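Local coordinates for oxidoreductase (Bordetella pertussis, PDB 3Q2K), which probably oxidises a UDP-linked N-acetylglucosamine uronic acid with NAD as cofactor, a step in making the diacetamido mannuronic acid of the bacterial surface polysaccharide, at residues Leu58-Asp63 against Arg79-Leu84; His118-Lys123 against Phe147-Asn152; Pro222-Tyr227 against Ala246-His251. One frame throughout, in Å; residues are numbered along the deposited sequence.

Interaction 1: residues Leu58-Asp63 against Arg79-Leu84; sequences LVEICD and RPFSSL. With NAI (1,4-dihydronicotinamide adenine dinucleotide), chain U.
E60 and F81 meet on one face of two parallel strands, and the side chain of E60 shows how a residue divides its contacts along its length. Its CB lies beside the partner backbone, 4.1 Å from R79 O. With chi1 at -77°, CG stands anti to the carbonyl carbon and comes to the edge of the F81 ring, 3.7 Å from CE2. CD passes the same ring atom at a longer distance, the carboxylate turned 72° from the ring plane. At the tip, OE2 accepts a hydrogen bond from N92 N, so OE2 is satisfied outside the strand pair while the methylene packs against the aromatic edge.

Beneath these side chains runs a regular parallel ladder. R79 N donates to V59 O (2.9 Å), and I61 N donates to R79 O. F81 N gives the shortest bond, 2.8 Å to I61 O. D63 N then reaches F81 O and closes the pairing. C62, on the face of E60 and F81, brings SG to 3.4 Å from S83 C, at the turn into the next helix.

The carboxylate of D63 leaves the ladder for the cofactor. OD2 accepts from NADH O3B at 2.5 Å and OD1 from O2B at 2.9 Å, a bidentate grip on the adenosine ribose typical of NAD-binding Rossmann folds.

The pair belongs to the unit strand 56-62, helix 66-76, strand 79-81. I61 packs under helix 66-76, M87 of helix 84-90 covers E60, C62 and F81, and strand 31-36 lies along the inner side of strand 56-62.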
loop_
_atom_site.group_PDB
_atom_site.type_symbol
_atom_site.label_atom_id
_atom_site.label_comp_id
_atom_site.label_asym_id
_atom_site.label_seq_id
_atom_site.Cartn_x
_atom_site.Cartn_y
_atom_site.Cartn_z
ATOM N N LEU C 58 42.519 -17.489 -30.460
ATOM C CA LEU C 58 42.727 -16.602 -29.323
ATOM C C LEU C 58 44.058 -15.880 -29.498
ATOM O O LEU C 58 45.113 -16.505 -29.554
ATOM C CB LEU C 58 42.661 -17.413 -28.020
ATOM C CG LEU C 58 42.831 -16.805 -26.627
ATOM C CD1 LEU C 58 41.696 -15.848 -26.305
ATOM C CD2 LEU C 58 42.939 -17.909 -25.584
ATOM N N VAL C 59 44.036 -14.553 -29.528
ATOM C CA VAL C 59 45.216 -13.829 -29.971
ATOM C C VAL C 59 45.703 -12.954 -28.828
ATOM O O VAL C 59 46.865 -12.535 -28.790
ATOM C CB VAL C 59 44.865 -12.922 -31.168
ATOM C CG1 VAL C 59 45.988 -11.929 -31.439
ATOM C CG2 VAL C 59 44.582 -13.771 -32.406
ATOM N N GLU C 60 44.778 -12.700 -27.909
ATOM C CA GLU C 60 45.034 -11.696 -26.879
ATOM C C GLU C 60 44.392 -12.115 -25.568
ATOM O O GLU C 60 43.410 -12.861 -25.580
ATOM C CB GLU C 60 44.452 -10.336 -27.262
ATOM C CG GLU C 60 45.251 -9.558 -28.298
ATOM C CD GLU C 60 44.398 -8.666 -29.182
ATOM O OE1 GLU C 60 43.511 -7.946 -28.674
ATOM O OE2 GLU C 60 44.628 -8.672 -30.410
ATOM N N ILE C 61 44.951 -11.602 -24.475
ATOM C CA ILE C 61 44.452 -11.910 -23.139
ATOM C C ILE C 61 44.769 -10.692 -22.280
ATOM O O ILE C 61 45.741 -9.967 -22.493
ATOM C CB ILE C 61 45.090 -13.197 -22.579
ATOM C CG1 ILE C 61 46.612 -13.061 -22.627
ATOM C CG2 ILE C 61 44.680 -14.424 -23.386
ATOM C CD1 ILE C 61 47.328 -14.212 -21.966
ATOM N N CYS C 62 43.902 -10.444 -21.308
ATOM C CA CYS C 62 44.022 -9.202 -20.553
ATOM C C CYS C 62 43.640 -9.624 -19.144
ATOM O O CYS C 62 42.653 -10.346 -19.004
ATOM C CB CYS C 62 43.037 -8.140 -21.062
ATOM S SG CYS C 62 42.947 -6.690 -19.975
ATOM N N ASP C 63 44.461 -9.239 -18.171
ATOM C CA ASP C 63 44.165 -9.355 -16.745
ATOM C C ASP C 63 44.842 -8.265 -15.915
ATOM O O ASP C 63 45.867 -7.711 -16.307
ATOM C CB ASP C 63 44.471 -10.748 -16.191
ATOM C CG ASP C 63 43.730 -11.002 -14.893
ATOM O OD1 ASP C 63 43.900 -10.194 -13.955
ATOM O OD2 ASP C 63 42.944 -11.972 -14.821
ATOM N N ARG C 79 48.993 -12.721 -26.893
ATOM C CA ARG C 79 49.646 -11.476 -26.532
ATOM C C ARG C 79 49.103 -10.903 -25.221
ATOM O O ARG C 79 47.902 -10.683 -25.073
ATOM C CB ARG C 79 49.412 -10.514 -27.700
ATOM C CG ARG C 79 49.891 -9.111 -27.379
ATOM C CD ARG C 79 50.014 -8.311 -28.656
ATOM N NE ARG C 79 50.297 -6.908 -28.368
ATOM C CZ ARG C 79 50.223 -5.968 -29.304
ATOM N NH1 ARG C 79 49.873 -6.335 -30.528
ATOM N NH2 ARG C 79 50.493 -4.699 -29.037
ATOM N N PRO C 80 49.971 -10.599 -24.245
ATOM C CA PRO C 80 49.365 -10.178 -22.984
ATOM C C PRO C 80 49.074 -8.689 -22.855
ATOM O O PRO C 80 49.834 -7.873 -23.371
ATOM C CB PRO C 80 50.446 -10.531 -21.961
ATOM C CG PRO C 80 51.730 -10.368 -22.721
ATOM C CD PRO C 80 51.443 -10.571 -24.191
ATOM N N PHE C 81 48.004 -8.328 -22.153
ATOM C CA PHE C 81 47.750 -6.923 -21.870
ATOM C C PHE C 81 47.274 -6.787 -20.439
ATOM O O PHE C 81 46.525 -7.636 -19.961
ATOM C CB PHE C 81 46.606 -6.430 -22.746
ATOM C CG PHE C 81 47.002 -6.231 -24.173
ATOM C CD1 PHE C 81 47.633 -5.058 -24.555
ATOM C CD2 PHE C 81 46.734 -7.210 -25.117
ATOM C CE1 PHE C 81 47.964 -4.840 -25.882
ATOM C CE2 PHE C 81 47.107 -7.021 -26.433
ATOM C CZ PHE C 81 47.715 -5.835 -26.815
ATOM N N SER C 82 47.687 -5.714 -19.777
ATOM C CA SER C 82 47.383 -5.668 -18.363
ATOM C C SER C 82 46.230 -4.704 -18.138
ATOM O O SER C 82 45.742 -4.606 -17.014
ATOM C CB SER C 82 48.612 -5.291 -17.536
ATOM O OG SER C 82 48.993 -3.956 -17.818
ATOM N N SER C 83 45.750 -4.016 -19.166
ATOM C CA SER C 83 44.479 -3.323 -18.978
ATOM C C SER C 83 43.608 -3.410 -20.223
ATOM O O SER C 83 44.107 -3.658 -21.319
ATOM C CB SER C 83 44.665 -1.852 -18.609
ATOM O OG SER C 83 44.528 -1.095 -19.799
ATOM N N LEU C 84 42.309 -3.186 -20.068
ATOM C CA LEU C 84 41.470 -3.349 -21.241
ATOM C C LEU C 84 41.729 -2.181 -22.181
ATOM O O LEU C 84 41.684 -2.392 -23.392
ATOM C CB LEU C 84 39.984 -3.478 -20.897
ATOM C CG LEU C 84 39.011 -3.470 -22.079
ATOM C CD1 LEU C 84 39.251 -4.720 -22.892
ATOM C CD2 LEU C 84 37.578 -3.514 -21.584
HETATM P PA NAI U . 37.413 -14.997 -11.091
HETATM O O1A NAI U . 37.808 -14.275 -9.862
HETATM O O2A NAI U . 38.098 -16.455 -11.027
HETATM O O5B NAI U . 38.153 -14.531 -12.445
HETATM C C5B NAI U . 38.427 -13.140 -12.314
HETATM C C4B NAI U . 39.490 -12.595 -13.259
HETATM O O4B NAI U . 39.109 -11.291 -13.720
HETATM C C3B NAI U . 40.661 -12.487 -12.263
HETATM O O3B NAI U . 41.806 -13.082 -12.881
HETATM C C2B NAI U . 40.681 -10.951 -12.030
HETATM O O2B NAI U . 41.994 -10.439 -11.788
HETATM C C1B NAI U . 40.279 -10.504 -13.453
HETATM N N9A NAI U . 39.939 -9.092 -13.397
HETATM C C8A NAI U . 39.433 -8.387 -12.350
HETATM N N7A NAI U . 39.261 -7.157 -12.747
HETATM C C5A NAI U . 39.643 -6.979 -14.032
HETATM C C6A NAI U . 39.676 -5.914 -14.954
HETATM N N6A NAI U . 39.228 -4.647 -14.627
HETATM N N1A NAI U . 40.120 -6.181 -16.179
HETATM C C2A NAI U . 40.506 -7.392 -16.542
HETATM N N3A NAI U . 40.494 -8.412 -15.711
HETATM C C4A NAI U . 40.057 -8.250 -14.469
HETATM O O3 NAI U . 35.871 -15.432 -11.048
HETATM P PN NAI U . 35.302 -16.202 -12.337
HETATM O O1N NAI U . 34.671 -17.442 -11.679
HETATM O O2N NAI U . 36.226 -16.765 -13.437
HETATM O O5D NAI U . 34.066 -15.296 -12.853
HETATM C C5D NAI U . 33.879 -15.579 -14.233
HETATM C C4D NAI U . 32.816 -14.650 -14.831
HETATM O O4D NAI U . 32.144 -15.637 -15.641
HETATM C C3D NAI U . 31.776 -14.162 -13.801
HETATM O O3D NAI U . 30.734 -13.382 -14.376
HETATM C C2D NAI U . 31.115 -15.511 -13.453
HETATM O O2D NAI U . 29.762 -15.233 -13.109
HETATM C C1D NAI U . 31.028 -16.121 -14.873
HETATM N N1N NAI U . 31.098 -17.579 -14.883
HETATM C C2N NAI U . 30.296 -18.211 -15.712
HETATM C C3N NAI U . 30.346 -19.599 -15.746
HETATM C C7N NAI U . 29.444 -20.329 -16.654
HETATM O O7N NAI U . 29.174 -21.489 -16.419
HETATM N N7N NAI U . 28.920 -19.663 -17.702
HETATM C C4N NAI U . 31.216 -20.281 -14.896
HETATM C C5N NAI U . 32.011 -19.542 -14.041
HETATM C C6N NAI U . 31.945 -18.162 -14.061
#

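Interaction 2: residues His118-Lys123 against Phe147-Asn152; sequences HVVSEK and FVVKQN. With NAI (1,4-dihydronicotinamide adenine dinucleotide), chain U.
F147 opens the pairing with V119 and V120: its N donates to V119 O at 2.8 Å, and its O accepts from S121 N. The ring, on the same face of the sheet as V120, sets CD2 3.9 Å from V120 CG2, with V119 O at its edge. V148 faces the other way beside S121, adding a CA-H...O contact to S121 O. V149 N completes the ladder on that same oxygen, while its CG2 meets V120 CG1 and its CB lies 3.7 Å from E122 OE2. K150 follows with NZ against K123 CB, and Q151 turns to the cofactor.

There Q151 reads both ends of the nicotinamide amide: NE2 donates to O7N at 2.8 Å and OE1 accepts from N7N. E122 OE2 takes the same N7N at 3.0 Å, nearly straight, and also accepts from K123 N, which steadies the carboxylate; H45 and H321 hold OE1. K123 O receives both nicotinamide-ribose hydroxyls. Bends at chi2 (44°) and chi3 (99°) curl its chain so that NZ meets both NADH O2D and the UDP-sugar. Loops beyond the C-terminal ends of parallel strands, gathering cofactor and substrate, are the hallmark of the Rossmann-fold active site in GFO/IDH/MocA dehydrogenases.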
loop_
_atom_site.group_PDB
_atom_site.type_symbol
_atom_site.label_atom_id
_atom_site.label_comp_id
_atom_site.label_asym_id
_atom_site.label_seq_id
_atom_site.Cartn_x
_atom_site.Cartn_y
_atom_site.Cartn_z
ATOM N N HIS C 118 32.911 -6.838 -31.400
ATOM C CA HIS C 118 31.837 -7.629 -30.814
ATOM C C HIS C 118 32.145 -7.986 -29.362
ATOM O O HIS C 118 33.312 -7.936 -28.969
ATOM C CB HIS C 118 31.659 -8.885 -31.665
ATOM C CG HIS C 118 31.481 -8.552 -33.109
ATOM N ND1 HIS C 118 30.374 -7.869 -33.566
ATOM C CD2 HIS C 118 32.301 -8.717 -34.174
ATOM C CE1 HIS C 118 30.505 -7.651 -34.863
ATOM N NE2 HIS C 118 31.652 -8.175 -35.257
ATOM N N VAL C 119 31.116 -8.308 -28.578
ATOM C CA VAL C 119 31.283 -8.625 -27.161
ATOM C C VAL C 119 30.609 -9.956 -26.879
ATOM O O VAL C 119 29.469 -10.168 -27.295
ATOM C CB VAL C 119 30.546 -7.630 -26.254
ATOM C CG1 VAL C 119 30.550 -8.119 -24.802
ATOM C CG2 VAL C 119 31.101 -6.229 -26.452
ATOM N N VAL C 120 31.353 -10.854 -26.242
ATOM C CA VAL C 120 30.749 -12.056 -25.676
ATOM C C VAL C 120 30.810 -11.878 -24.166
ATOM O O VAL C 120 31.890 -11.993 -23.589
ATOM C CB VAL C 120 31.446 -13.361 -26.102
ATOM C CG1 VAL C 120 30.739 -14.565 -25.504
ATOM C CG2 VAL C 120 31.461 -13.502 -27.615
ATOM N N SER C 121 29.694 -11.532 -23.528
ATOM C CA SER C 121 29.730 -11.321 -22.079
ATOM C C SER C 121 29.385 -12.597 -21.323
ATOM O O SER C 121 28.436 -13.286 -21.711
ATOM C CB SER C 121 28.725 -10.245 -21.660
ATOM O OG SER C 121 28.843 -9.987 -20.274
ATOM N N GLU C 122 30.138 -12.920 -20.275
ATOM C CA GLU C 122 29.723 -14.033 -19.422
ATOM C C GLU C 122 28.437 -13.720 -18.669
ATOM O O GLU C 122 28.083 -12.545 -18.525
ATOM C CB GLU C 122 30.791 -14.398 -18.387
ATOM C CG GLU C 122 31.655 -15.548 -18.845
ATOM C CD GLU C 122 30.892 -16.861 -18.845
ATOM O OE1 GLU C 122 31.455 -17.907 -19.237
ATOM O OE2 GLU C 122 29.712 -16.844 -18.438
ATOM N N LYS C 123 27.743 -14.752 -18.201
ATOM C CA LYS C 123 26.547 -14.523 -17.393
ATOM C C LYS C 123 26.950 -14.043 -16.003
ATOM O O LYS C 123 28.063 -14.302 -15.555
ATOM C CB LYS C 123 25.586 -15.719 -17.386
ATOM C CG LYS C 123 26.152 -17.053 -16.913
ATOM C CD LYS C 123 27.002 -16.888 -15.661
ATOM C CE LYS C 123 26.317 -17.214 -14.338
ATOM N NZ LYS C 123 27.360 -17.212 -13.263
ATOM N N PHE C 147 26.772 -10.929 -27.361
ATOM C CA PHE C 147 26.262 -12.259 -27.019
ATOM C C PHE C 147 26.341 -12.422 -25.499
ATOM O O PHE C 147 27.205 -11.837 -24.859
ATOM C CB PHE C 147 27.093 -13.399 -27.605
ATOM C CG PHE C 147 27.335 -13.300 -29.084
ATOM C CD1 PHE C 147 26.606 -14.079 -29.967
ATOM C CD2 PHE C 147 28.314 -12.457 -29.587
ATOM C CE1 PHE C 147 26.813 -14.003 -31.330
ATOM C CE2 PHE C 147 28.544 -12.397 -30.947
ATOM C CZ PHE C 147 27.778 -13.146 -31.819
ATOM N N VAL C 148 25.445 -13.188 -24.888
ATOM C CA VAL C 148 25.538 -13.482 -23.467
ATOM C C VAL C 148 25.654 -14.998 -23.286
ATOM O O VAL C 148 24.900 -15.791 -23.845
ATOM C CB VAL C 148 24.319 -12.927 -22.710
ATOM C CG1 VAL C 148 24.378 -13.335 -21.237
ATOM C CG2 VAL C 148 24.232 -11.418 -22.947
ATOM N N VAL C 149 26.618 -15.453 -22.494
ATOM C CA VAL C 149 26.868 -16.895 -22.449
ATOM C C VAL C 149 25.733 -17.562 -21.691
ATOM O O VAL C 149 25.520 -17.252 -20.527
ATOM C CB VAL C 149 28.199 -17.209 -21.748
ATOM C CG1 VAL C 149 28.331 -18.697 -21.488
ATOM C CG2 VAL C 149 29.334 -16.714 -22.626
ATOM N N LYS C 150 24.986 -18.457 -22.326
ATOM C CA LYS C 150 23.995 -19.187 -21.561
ATOM C C LYS C 150 24.108 -20.628 -22.027
ATOM O O LYS C 150 23.242 -21.098 -22.767
ATOM C CB LYS C 150 22.584 -18.645 -21.809
ATOM C CG LYS C 150 21.837 -18.307 -20.539
ATOM C CD LYS C 150 22.275 -16.926 -20.107
ATOM C CE LYS C 150 21.432 -16.479 -18.915
ATOM N NZ LYS C 150 22.140 -16.321 -17.614
ATOM N N GLN C 151 25.132 -21.338 -21.561
ATOM C CA GLN C 151 25.451 -22.595 -22.227
ATOM C C GLN C 151 24.385 -23.658 -22.044
ATOM O O GLN C 151 24.242 -24.504 -22.927
ATOM C CB GLN C 151 26.870 -23.121 -21.971
ATOM C CG GLN C 151 27.134 -23.668 -20.568
ATOM C CD GLN C 151 27.567 -22.572 -19.619
ATOM O OE1 GLN C 151 27.185 -21.409 -19.779
ATOM N NE2 GLN C 151 28.413 -22.927 -18.659
ATOM N N ASN C 152 23.628 -23.612 -20.952
ATOM C CA ASN C 152 22.748 -24.744 -20.683
ATOM C C ASN C 152 21.675 -24.795 -21.758
ATOM O O ASN C 152 21.027 -25.821 -21.954
ATOM C CB ASN C 152 22.046 -24.635 -19.323
ATOM C CG ASN C 152 22.974 -24.914 -18.153
ATOM O OD1 ASN C 152 24.188 -25.057 -18.296
ATOM N ND2 ASN C 152 22.404 -24.920 -16.958
HETATM P PA NAI U . 37.413 -14.997 -11.091
HETATM O O1A NAI U . 37.808 -14.275 -9.862
HETATM O O2A NAI U . 38.098 -16.455 -11.027
HETATM O O5B NAI U . 38.153 -14.531 -12.445
HETATM C C5B NAI U . 38.427 -13.140 -12.314
HETATM C C4B NAI U . 39.490 -12.595 -13.259
HETATM O O4B NAI U . 39.109 -11.291 -13.720
HETATM C C3B NAI U . 40.661 -12.487 -12.263
HETATM O O3B NAI U . 41.806 -13.082 -12.881
HETATM C C2B NAI U . 40.681 -10.951 -12.030
HETATM O O2B NAI U . 41.994 -10.439 -11.788
HETATM C C1B NAI U . 40.279 -10.504 -13.453
HETATM N N9A NAI U . 39.939 -9.092 -13.397
HETATM C C8A NAI U . 39.433 -8.387 -12.350
HETATM N N7A NAI U . 39.261 -7.157 -12.747
HETATM C C5A NAI U . 39.643 -6.979 -14.032
HETATM C C6A NAI U . 39.676 -5.914 -14.954
HETATM N N6A NAI U . 39.228 -4.647 -14.627
HETATM N N1A NAI U . 40.120 -6.181 -16.179
HETATM C C2A NAI U . 40.506 -7.392 -16.542
HETATM N N3A NAI U . 40.494 -8.412 -15.711
HETATM C C4A NAI U . 40.057 -8.250 -14.469
HETATM O O3 NAI U . 35.871 -15.432 -11.048
HETATM P PN NAI U . 35.302 -16.202 -12.337
HETATM O O1N NAI U . 34.671 -17.442 -11.679
HETATM O O2N NAI U . 36.226 -16.765 -13.437
HETATM O O5D NAI U . 34.066 -15.296 -12.853
HETATM C C5D NAI U . 33.879 -15.579 -14.233
HETATM C C4D NAI U . 32.816 -14.650 -14.831
HETATM O O4D NAI U . 32.144 -15.637 -15.641
HETATM C C3D NAI U . 31.776 -14.162 -13.801
HETATM O O3D NAI U . 30.734 -13.382 -14.376
HETATM C C2D NAI U . 31.115 -15.511 -13.453
HETATM O O2D NAI U . 29.762 -15.233 -13.109
HETATM C C1D NAI U . 31.028 -16.121 -14.873
HETATM N N1N NAI U . 31.098 -17.579 -14.883
HETATM C C2N NAI U . 30.296 -18.211 -15.712
HETATM C C3N NAI U . 30.346 -19.599 -15.746
HETATM C C7N NAI U . 29.444 -20.329 -16.654
HETATM O O7N NAI U . 29.174 -21.489 -16.419
HETATM N N7N NAI U . 28.920 -19.663 -17.702
HETATM C C4N NAI U . 31.216 -20.281 -14.896
HETATM C C5N NAI U . 32.011 -19.542 -14.041
HETATM C C6N NAI U . 31.945 -18.162 -14.061
#

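Interaction 3: residues Pro222-Tyr227 against Ala246-His251; sequences PVESVY and ALRWRH
V223 meets W249 through its CG2, which chi1 of 176° places anti to the carbonyl carbon and over one face of the indole. The methyl lies 4.0 Å from the centroid of the five-membered ring, a CH-pi contact displaced toward the rim. Next along the strand, E224 extends (chi1 172°, chi2 164°) and runs side by side with R248, its OE1 3.5 Å from R248 CD. The setting is an antiparallel beta hairpin of strands 223-231 and 242-249, interrupted by a classic bulge in which E224 and S225 both face R248.

The bulge illustrates how an extra residue is absorbed without losing the ladder. R248 O accepts E224 N at 2.9 Å and also a weak bond from S225 N; R248 N donates in turn to S225 O. Beyond the bulge the pairing is regular: V226 and L247 lie alongside each other on one face, CG1 to CD2, and Y227 exchanges two backbone bonds with A246.

This hairpin belongs to the large mixed sheet of the C-terminal alpha/beta domain. L351 and I355 of helix 342-361 cover V226, whereas the face bearing S225 and Y227 meets a second subunit: S225 OG bonds to Y229 OH of that subunit, and Y227 stacks on its Y227.

At the other end R250 folds back across the first strand. Its guanidinium carries E224 CA over one face, and NH1 is held by L367 O. E224 OE2 stays 4.1 Å from R250 NH2, too far for a salt bridge. P222 O takes two donors, R250 N at 3.0 Å and a water at 2.7 Å, and the same water accepts from H251 N.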
loop_
_atom_site.group_PDB
_atom_site.type_symbol
_atom_site.label_atom_id
_atom_site.label_comp_id
_atom_site.label_asym_id
_atom_site.label_seq_id
_atom_site.Cartn_x
_atom_site.Cartn_y
_atom_site.Cartn_z
ATOM N N PRO C 222 6.633 -15.691 -21.432
ATOM C CA PRO C 222 6.746 -14.445 -20.684
ATOM C C PRO C 222 6.244 -14.519 -19.247
ATOM O O PRO C 222 5.103 -14.921 -19.022
ATOM C CB PRO C 222 5.808 -13.508 -21.448
ATOM C CG PRO C 222 5.845 -14.026 -22.865
ATOM C CD PRO C 222 5.896 -15.525 -22.699
ATOM N N VAL C 223 7.068 -14.092 -18.296
ATOM C CA VAL C 223 6.650 -13.946 -16.903
ATOM C C VAL C 223 5.844 -12.674 -16.666
ATOM O O VAL C 223 6.252 -11.601 -17.103
ATOM C CB VAL C 223 7.848 -14.061 -15.932
ATOM C CG1 VAL C 223 7.457 -13.822 -14.466
ATOM C CG2 VAL C 223 8.442 -15.451 -16.062
ATOM N N GLU C 224 4.747 -12.785 -15.922
ATOM C CA GLU C 224 3.895 -11.645 -15.601
ATOM C C GLU C 224 4.383 -10.976 -14.324
ATOM O O GLU C 224 4.549 -9.759 -14.286
ATOM C CB GLU C 224 2.426 -12.042 -15.447
ATOM C CG GLU C 224 1.509 -10.947 -14.936
ATOM C CD GLU C 224 0.040 -11.276 -15.173
ATOM O OE1 GLU C 224 -0.657 -11.734 -14.245
ATOM O OE2 GLU C 224 -0.477 -11.132 -16.300
ATOM N N SER C 225 4.635 -11.763 -13.285
ATOM C CA SER C 225 5.149 -11.174 -12.057
ATOM C C SER C 225 5.764 -12.208 -11.123
ATOM O O SER C 225 5.565 -13.406 -11.337
ATOM C CB SER C 225 3.996 -10.410 -11.406
ATOM O OG SER C 225 3.034 -11.275 -10.849
ATOM N N VAL C 226 6.483 -11.758 -10.096
ATOM C CA VAL C 226 7.103 -12.637 -9.106
ATOM C C VAL C 226 6.862 -12.114 -7.702
ATOM O O VAL C 226 6.696 -10.909 -7.498
ATOM C CB VAL C 226 8.632 -12.795 -9.248
ATOM C CG1 VAL C 226 8.953 -13.007 -10.714
ATOM C CG2 VAL C 226 9.359 -11.552 -8.755
ATOM N N TYR C 227 6.857 -13.037 -6.747
ATOM C CA TYR C 227 7.063 -12.626 -5.357
ATOM C C TYR C 227 8.211 -13.454 -4.789
ATOM O O TYR C 227 8.254 -14.673 -4.984
ATOM C CB TYR C 227 5.804 -12.874 -4.513
ATOM C CG TYR C 227 6.007 -12.298 -3.136
ATOM C CD1 TYR C 227 5.637 -10.990 -2.859
ATOM C CD2 TYR C 227 6.758 -12.991 -2.193
ATOM C CE1 TYR C 227 5.868 -10.447 -1.617
ATOM C CE2 TYR C 227 6.989 -12.463 -0.934
ATOM C CZ TYR C 227 6.559 -11.176 -0.673
ATOM O OH TYR C 227 6.764 -10.592 0.554
ATOM N N ALA C 246 7.950 -17.060 -6.053
ATOM C CA ALA C 246 6.672 -17.546 -6.570
ATOM C C ALA C 246 6.489 -16.834 -7.905
ATOM O O ALA C 246 6.753 -15.634 -8.007
ATOM C CB ALA C 246 5.521 -17.202 -5.600
ATOM N N LEU C 247 5.996 -17.546 -8.915
ATOM C CA LEU C 247 5.837 -16.989 -10.251
ATOM C C LEU C 247 4.422 -17.089 -10.812
ATOM O O LEU C 247 3.691 -18.048 -10.559
ATOM C CB LEU C 247 6.759 -17.756 -11.205
ATOM C CG LEU C 247 8.100 -17.995 -10.518
ATOM C CD1 LEU C 247 8.769 -19.230 -11.079
ATOM C CD2 LEU C 247 8.946 -16.752 -10.726
ATOM N N ARG C 248 4.058 -16.115 -11.641
ATOM C CA ARG C 248 2.904 -16.318 -12.518
ATOM C C ARG C 248 3.220 -15.944 -13.962
ATOM O O ARG C 248 3.806 -14.890 -14.191
ATOM C CB ARG C 248 1.748 -15.444 -12.046
ATOM C CG ARG C 248 0.601 -15.424 -13.062
ATOM C CD ARG C 248 -0.578 -14.689 -12.434
ATOM N NE ARG C 248 -1.472 -15.627 -11.759
ATOM C CZ ARG C 248 -2.229 -15.366 -10.698
ATOM N NH1 ARG C 248 -2.996 -16.320 -10.187
ATOM N NH2 ARG C 248 -2.232 -14.170 -10.126
ATOM N N TRP C 249 2.835 -16.752 -14.944
ATOM C CA TRP C 249 3.212 -16.440 -16.317
ATOM C C TRP C 249 2.027 -15.732 -16.952
ATOM O O TRP C 249 0.923 -15.782 -16.412
ATOM C CB TRP C 249 3.499 -17.726 -17.105
ATOM C CG TRP C 249 4.917 -18.180 -17.008
ATOM C CD1 TRP C 249 5.915 -17.938 -17.915
ATOM C CD2 TRP C 249 5.493 -18.987 -15.970
ATOM N NE1 TRP C 249 7.084 -18.520 -17.485
ATOM C CE2 TRP C 249 6.855 -19.151 -16.289
ATOM C CE3 TRP C 249 5.016 -19.503 -14.757
ATOM C CZ2 TRP C 249 7.727 -19.848 -15.454
ATOM C CZ3 TRP C 249 5.880 -20.220 -13.944
ATOM C CH2 TRP C 249 7.217 -20.401 -14.308
ATOM N N ARG C 250 2.237 -15.108 -18.107
ATOM C CA ARG C 250 1.184 -14.294 -18.726
ATOM C C ARG C 250 0.114 -15.235 -19.268
ATOM O O ARG C 250 -1.070 -14.910 -19.233
ATOM C CB ARG C 250 1.738 -13.439 -19.881
ATOM C CG ARG C 250 2.375 -12.161 -19.348
ATOM C CD ARG C 250 2.573 -11.142 -20.453
ATOM N NE ARG C 250 3.681 -10.333 -19.957
ATOM C CZ ARG C 250 3.493 -9.402 -19.029
ATOM N NH1 ARG C 250 4.508 -8.676 -18.586
ATOM N NH2 ARG C 250 2.262 -9.167 -18.587
ATOM N N HIS C 251 0.538 -16.396 -19.758
ATOM C CA HIS C 251 -0.449 -17.370 -20.214
ATOM C C HIS C 251 -1.073 -18.066 -19.009
ATOM O O HIS C 251 -1.948 -18.918 -19.167
ATOM C CB HIS C 251 0.163 -18.363 -21.210
ATOM C CG HIS C 251 1.335 -19.130 -20.675
ATOM N ND1 HIS C 251 1.298 -19.820 -19.484
ATOM C CD2 HIS C 251 2.584 -19.312 -21.162
ATOM C CE1 HIS C 251 2.484 -20.342 -19.230
ATOM N NE2 HIS C 251 3.266 -20.097 -20.266
HETATM O O HOH W 1 3.470 -16.362 -20.581
#

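How the interactions relate
Interactions 1 and 2 belong to one parallel sheet, at its two outermost strand pairs, with centres 19 Å apart; both touch the same NADH. The first is partly buried and serves the adenosine ribose, the second is wholly buried near the middle of the chain and serves the nicotinamide end, so the dinucleotide spans the distance between them. Interaction 3 lies in the other domain, about 42 Å from interaction 1 between centres, away from the annotated sites. Its strands are antiparallel, and a bulge breaks their register. D63 and E122 bind cofactor groups, whereas the third contact combines its backbone ladder with a CH-pi contact, aliphatic packing and a subunit interface.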